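PDB 2ZZR: unsaturated glucuronyl hydrolase from Streptococcus agalactiae, which hydrolyses unsaturated disaccharides of chondroitin, hyaluronan and heparin, releasing the 4,5-unsaturated uronic acid from the sugar next to it. Local coordinates for residues Ala245-Pro256 and Gln267-Phe278. Numbering follows the deposited sequence.
Sequences ARGQAWGIYGIP and QIILFKGMTNYF
Helical segments 245-256 and 267-278 run antiparallel, I252 lying across from T275, with axes 9.0 Å apart at closest and N-to-C directions 150° apart. The packing is knobs-into-holes from both sides: I252 fits among F271, M274, T275 and F278, I255 among Q267, L270, F271 and M274, and in return M274 enters the hole formed by Q248, G251, I252 and I255. Both branches of I252 meet the T275 hydroxyl, T275 OG1 lying 3.6 Å from I252 CG1 and from I252 CG2. With CG1 turned anti to the carbonyl carbon (chi1 -66°), I252 CD1 extends on to F278 CB at 3.4 Å. The hydroxyl is held in turn by a hydrogen bond from T275 OG1 to F271 O (2.8 Å), its donor above the carbonyl plane, and T275 OG1 also stands over the centre of the F271 ring. The ring's edge meets the backbone oxygen of I252, F271 CD1 to I252 O being 3.7 Å; this buried carbonyl has no polar partner. I255 CD1 touches M274 SD at 3.6 Å and L270 CD2 at 3.7 Å, while I255 CG2 packs against the backbone oxygen of Q267. G251, with no side chain, leaves room for the end of M274, whose SD is 3.9 Å from G251 CA. Toward the other end, Q248 CG packs against the edge of F278. On helix 245-262, R246 and W250 point away from this interface; both are substrate-binding residues, and the contact therefore probably lies on the side of this helix turned from the substrate site, in an antiparallel helical hairpin of the glycoside hydrolase family 88 alpha-barrel.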
loop_
_atom_site.group_PDB
_atom_site.type_symbol
_atom_site.label_atom_id
_atom_site.label_comp_id
_atom_site.label_asym_id
_atom_site.label_seq_id
_atom_site.Cartn_x
_atom_site.Cartn_y
_atom_site.Cartn_z
ATOM N N ALA A 245 8.538 8.821 4.040
ATOM C CA ALA A 245 8.335 7.514 4.679
ATOM C C ALA A 245 7.449 6.567 3.876
ATOM O O ALA A 245 7.778 5.384 3.721
ATOM C CB ALA A 245 7.791 7.680 6.102
ATOM N N ARG A 246 6.326 7.068 3.364
ATOM C CA ARG A 246 5.402 6.180 2.658
ATOM C C ARG A 246 5.974 5.617 1.353
ATOM O O ARG A 246 5.697 4.470 0.995
ATOM C CB ARG A 246 4.028 6.825 2.448
ATOM C CG ARG A 246 2.997 5.818 1.931
ATOM C CD ARG A 246 1.570 6.287 2.134
ATOM N NE ARG A 246 1.270 7.507 1.374
ATOM C CZ ARG A 246 1.118 8.716 1.912
ATOM N NH1 ARG A 246 1.243 8.889 3.220
ATOM N NH2 ARG A 246 0.831 9.758 1.137
ATOM N N GLY A 247 6.797 6.404 0.660
ATOM C CA GLY A 247 7.469 5.926 -0.546
ATOM C C GLY A 247 8.326 4.707 -0.262
ATOM O O GLY A 247 8.316 3.741 -1.026
ATOM N N GLN A 248 9.058 4.762 0.849
ATOM C CA GLN A 248 9.857 3.636 1.323
ATOM C C GLN A 248 8.956 2.420 1.562
ATOM O O GLN A 248 9.281 1.307 1.147
ATOM C CB GLN A 248 10.617 4.020 2.599
ATOM C CG GLN A 248 11.778 3.093 2.968
ATOM C CD GLN A 248 12.937 3.117 1.958
ATOM O OE1 GLN A 248 13.729 2.173 1.891
ATOM N NE2 GLN A 248 13.048 4.194 1.192
ATOM N N ALA A 249 7.818 2.652 2.215
ATOM C CA ALA A 249 6.853 1.587 2.506
ATOM C C ALA A 249 6.219 0.971 1.259
ATOM O O ALA A 249 5.969 -0.233 1.233
ATOM C CB ALA A 249 5.778 2.080 3.464
ATOM N N TRP A 250 5.961 1.776 0.227
ATOM C CA TRP A 250 5.447 1.223 -1.028
ATOM C C TRP A 250 6.429 0.201 -1.604
ATOM O O TRP A 250 6.015 -0.806 -2.164
ATOM C CB TRP A 250 5.194 2.311 -2.075
ATOM C CG TRP A 250 4.050 3.266 -1.802
ATOM C CD1 TRP A 250 4.070 4.621 -1.993
ATOM C CD2 TRP A 250 2.725 2.948 -1.325
ATOM N NE1 TRP A 250 2.853 5.168 -1.660
ATOM C CE2 TRP A 250 2.009 4.167 -1.248
ATOM C CE3 TRP A 250 2.080 1.760 -0.945
ATOM C CZ2 TRP A 250 0.672 4.236 -0.809
ATOM C CZ3 TRP A 250 0.743 1.826 -0.511
ATOM C CH2 TRP A 250 0.058 3.060 -0.445
ATOM N N GLY A 251 7.728 0.471 -1.464
ATOM C CA GLY A 251 8.758 -0.480 -1.870
ATOM C C GLY A 251 8.731 -1.732 -1.005
ATOM O O GLY A 251 8.736 -2.855 -1.524
ATOM N N ILE A 252 8.669 -1.534 0.311
ATOM C CA ILE A 252 8.670 -2.640 1.279
ATOM C C ILE A 252 7.528 -3.624 1.045
ATOM O O ILE A 252 7.717 -4.828 1.208
ATOM C CB ILE A 252 8.683 -2.127 2.744
ATOM C CG1 ILE A 252 10.012 -1.417 3.024
ATOM C CG2 ILE A 252 8.492 -3.274 3.750
ATOM C CD1 ILE A 252 9.979 -0.517 4.250
ATOM N N TYR A 253 6.363 -3.120 0.637
ATOM C CA TYR A 253 5.229 -4.008 0.357
ATOM C C TYR A 253 5.167 -4.404 -1.117
ATOM O O TYR A 253 4.914 -5.560 -1.442
ATOM C CB TYR A 253 3.922 -3.367 0.834
ATOM C CG TYR A 253 2.723 -4.306 0.963
ATOM C CD1 TYR A 253 1.440 -3.787 1.134
ATOM C CD2 TYR A 253 2.868 -5.698 0.910
ATOM C CE1 TYR A 253 0.324 -4.627 1.264
ATOM C CE2 TYR A 253 1.752 -6.555 1.028
ATOM C CZ TYR A 253 0.489 -6.005 1.206
ATOM O OH TYR A 253 -0.617 -6.825 1.326
ATOM N N GLY A 254 5.420 -3.456 -2.017
ATOM C CA GLY A 254 5.354 -3.751 -3.448
ATOM C C GLY A 254 6.323 -4.835 -3.903
ATOM O O GLY A 254 6.006 -5.619 -4.800
ATOM N N ILE A 255 7.505 -4.877 -3.289
ATOM C CA ILE A 255 8.515 -5.866 -3.673
ATOM C C ILE A 255 8.064 -7.313 -3.370
ATOM O O ILE A 255 8.011 -8.126 -4.289
ATOM C CB ILE A 255 9.924 -5.561 -3.080
ATOM C CG1 ILE A 255 10.500 -4.283 -3.703
ATOM C CG2 ILE A 255 10.866 -6.754 -3.319
ATOM C CD1 ILE A 255 11.732 -3.732 -2.973
ATOM N N PRO A 256 7.741 -7.638 -2.095
ATOM C CA PRO A 256 7.281 -9.019 -1.840
ATOM C C PRO A 256 6.009 -9.406 -2.604
ATOM O O PRO A 256 5.876 -10.565 -3.021
ATOM C CB PRO A 256 7.070 -9.062 -0.317
ATOM C CG PRO A 256 6.964 -7.631 0.108
ATOM C CD PRO A 256 7.835 -6.859 -0.848
ATOM N N GLN A 267 14.801 -9.837 -5.707
ATOM C CA GLN A 267 13.737 -9.090 -5.042
ATOM C C GLN A 267 13.803 -9.219 -3.524
ATOM O O GLN A 267 13.490 -8.274 -2.795
ATOM C CB GLN A 267 12.371 -9.541 -5.557
ATOM C CG GLN A 267 12.153 -9.252 -7.029
ATOM C CD GLN A 267 10.894 -9.896 -7.563
ATOM O OE1 GLN A 267 10.753 -11.114 -7.527
ATOM N NE2 GLN A 267 9.978 -9.078 -8.092
ATOM N N ILE A 268 14.205 -10.391 -3.040
ATOM C CA ILE A 268 14.403 -10.582 -1.608
ATOM C C ILE A 268 15.543 -9.676 -1.116
ATOM O O ILE A 268 15.425 -9.033 -0.077
ATOM C CB ILE A 268 14.643 -12.076 -1.262
ATOM C CG1 ILE A 268 13.307 -12.839 -1.310
ATOM C CG2 ILE A 268 15.308 -12.230 0.118
ATOM C CD1 ILE A 268 13.433 -14.354 -1.185
ATOM N N ILE A 269 16.631 -9.611 -1.880
ATOM C CA ILE A 269 17.749 -8.736 -1.508
ATOM C C ILE A 269 17.323 -7.259 -1.534
ATOM O O ILE A 269 17.653 -6.494 -0.616
ATOM C CB ILE A 269 19.007 -9.002 -2.382
ATOM C CG1 ILE A 269 19.538 -10.431 -2.156
ATOM C CG2 ILE A 269 20.106 -7.972 -2.101
ATOM C CD1 ILE A 269 19.730 -10.840 -0.702
ATOM N N LEU A 270 16.563 -6.879 -2.556
ATOM C CA LEU A 270 16.040 -5.516 -2.654
ATOM C C LEU A 270 15.131 -5.194 -1.466
ATOM O O LEU A 270 15.203 -4.099 -0.896
ATOM C CB LEU A 270 15.308 -5.315 -3.978
ATOM C CG LEU A 270 15.142 -3.857 -4.423
ATOM C CD1 LEU A 270 16.508 -3.205 -4.708
ATOM C CD2 LEU A 270 14.251 -3.783 -5.632
ATOM N N PHE A 271 14.289 -6.160 -1.088
ATOM C CA PHE A 271 13.477 -6.044 0.126
ATOM C C PHE A 271 14.323 -5.812 1.366
ATOM O O PHE A 271 14.007 -4.948 2.181
ATOM C CB PHE A 271 12.609 -7.294 0.344
ATOM C CG PHE A 271 11.982 -7.366 1.723
ATOM C CD1 PHE A 271 10.718 -6.829 1.956
ATOM C CD2 PHE A 271 12.659 -7.980 2.787
ATOM C CE1 PHE A 271 10.128 -6.900 3.233
ATOM C CE2 PHE A 271 12.085 -8.051 4.066
ATOM C CZ PHE A 271 10.815 -7.507 4.286
ATOM N N LYS A 272 15.381 -6.603 1.527
ATOM C CA LYS A 272 16.225 -6.497 2.709
ATOM C C LYS A 272 16.825 -5.087 2.786
ATOM O O LYS A 272 16.832 -4.467 3.849
ATOM C CB LYS A 272 17.306 -7.588 2.696
ATOM C CG LYS A 272 16.765 -8.984 3.099
ATOM C CD LYS A 272 17.597 -10.157 2.526
ATOM C CE LYS A 272 19.019 -10.235 3.087
ATOM N NZ LYS A 272 19.108 -10.581 4.531
ATOM N N GLY A 273 17.277 -4.574 1.648
ATOM C CA GLY A 273 17.846 -3.222 1.587
ATOM C C GLY A 273 16.852 -2.159 2.024
ATOM O O GLY A 273 17.134 -1.364 2.933
ATOM N N MET A 274 15.680 -2.152 1.390
ATOM C CA MET A 274 14.668 -1.123 1.665
ATOM C C MET A 274 14.096 -1.222 3.073
ATOM O O MET A 274 13.841 -0.204 3.721
ATOM C CB MET A 274 13.535 -1.167 0.632
ATOM C CG MET A 274 13.981 -0.913 -0.805
ATOM S SD MET A 274 12.637 -0.408 -1.890
ATOM C CE MET A 274 12.331 1.273 -1.330
ATOM N N THR A 275 13.906 -2.449 3.557
ATOM C CA THR A 275 13.319 -2.660 4.875
ATOM C C THR A 275 14.301 -2.281 5.980
ATOM O O THR A 275 13.914 -1.636 6.960
ATOM C CB THR A 275 12.814 -4.113 5.026
ATOM O OG1 THR A 275 11.897 -4.386 3.959
ATOM C CG2 THR A 275 12.105 -4.316 6.352
ATOM N N ASN A 276 15.569 -2.649 5.814
ATOM C CA ASN A 276 16.571 -2.318 6.829
ATOM C C ASN A 276 16.746 -0.808 6.916
ATOM O O ASN A 276 16.893 -0.266 8.000
ATOM C CB ASN A 276 17.905 -3.006 6.550
ATOM C CG ASN A 276 17.816 -4.519 6.674
ATOM O OD1 ASN A 276 16.738 -5.066 6.928
ATOM N ND2 ASN A 276 18.946 -5.204 6.493
ATOM N N TYR A 277 16.697 -0.147 5.765
ATOM C CA TYR A 277 16.766 1.314 5.695
ATOM C C TYR A 277 15.638 1.939 6.521
ATOM O O TYR A 277 15.863 2.854 7.319
ATOM C CB TYR A 277 16.683 1.749 4.237
ATOM C CG TYR A 277 16.794 3.238 4.018
ATOM C CD1 TYR A 277 18.022 3.822 3.698
ATOM C CD2 TYR A 277 15.670 4.058 4.111
ATOM C CE1 TYR A 277 18.125 5.202 3.487
ATOM C CE2 TYR A 277 15.763 5.434 3.902
ATOM C CZ TYR A 277 16.990 5.996 3.598
ATOM O OH TYR A 277 17.081 7.356 3.389
ATOM N N PHE A 278 14.427 1.416 6.328
ATOM C CA PHE A 278 13.233 1.881 7.020
ATOM C C PHE A 278 13.367 1.622 8.517
ATOM O O PHE A 278 13.217 2.542 9.323
ATOM C CB PHE A 278 12.005 1.171 6.425
ATOM C CG PHE A 278 10.673 1.721 6.876
ATOM C CD1 PHE A 278 10.072 2.781 6.198
ATOM C CD2 PHE A 278 9.988 1.132 7.937
ATOM C CE1 PHE A 278 8.821 3.276 6.598
ATOM C CE2 PHE A 278 8.735 1.620 8.342
ATOM C CZ PHE A 278 8.154 2.691 7.667
#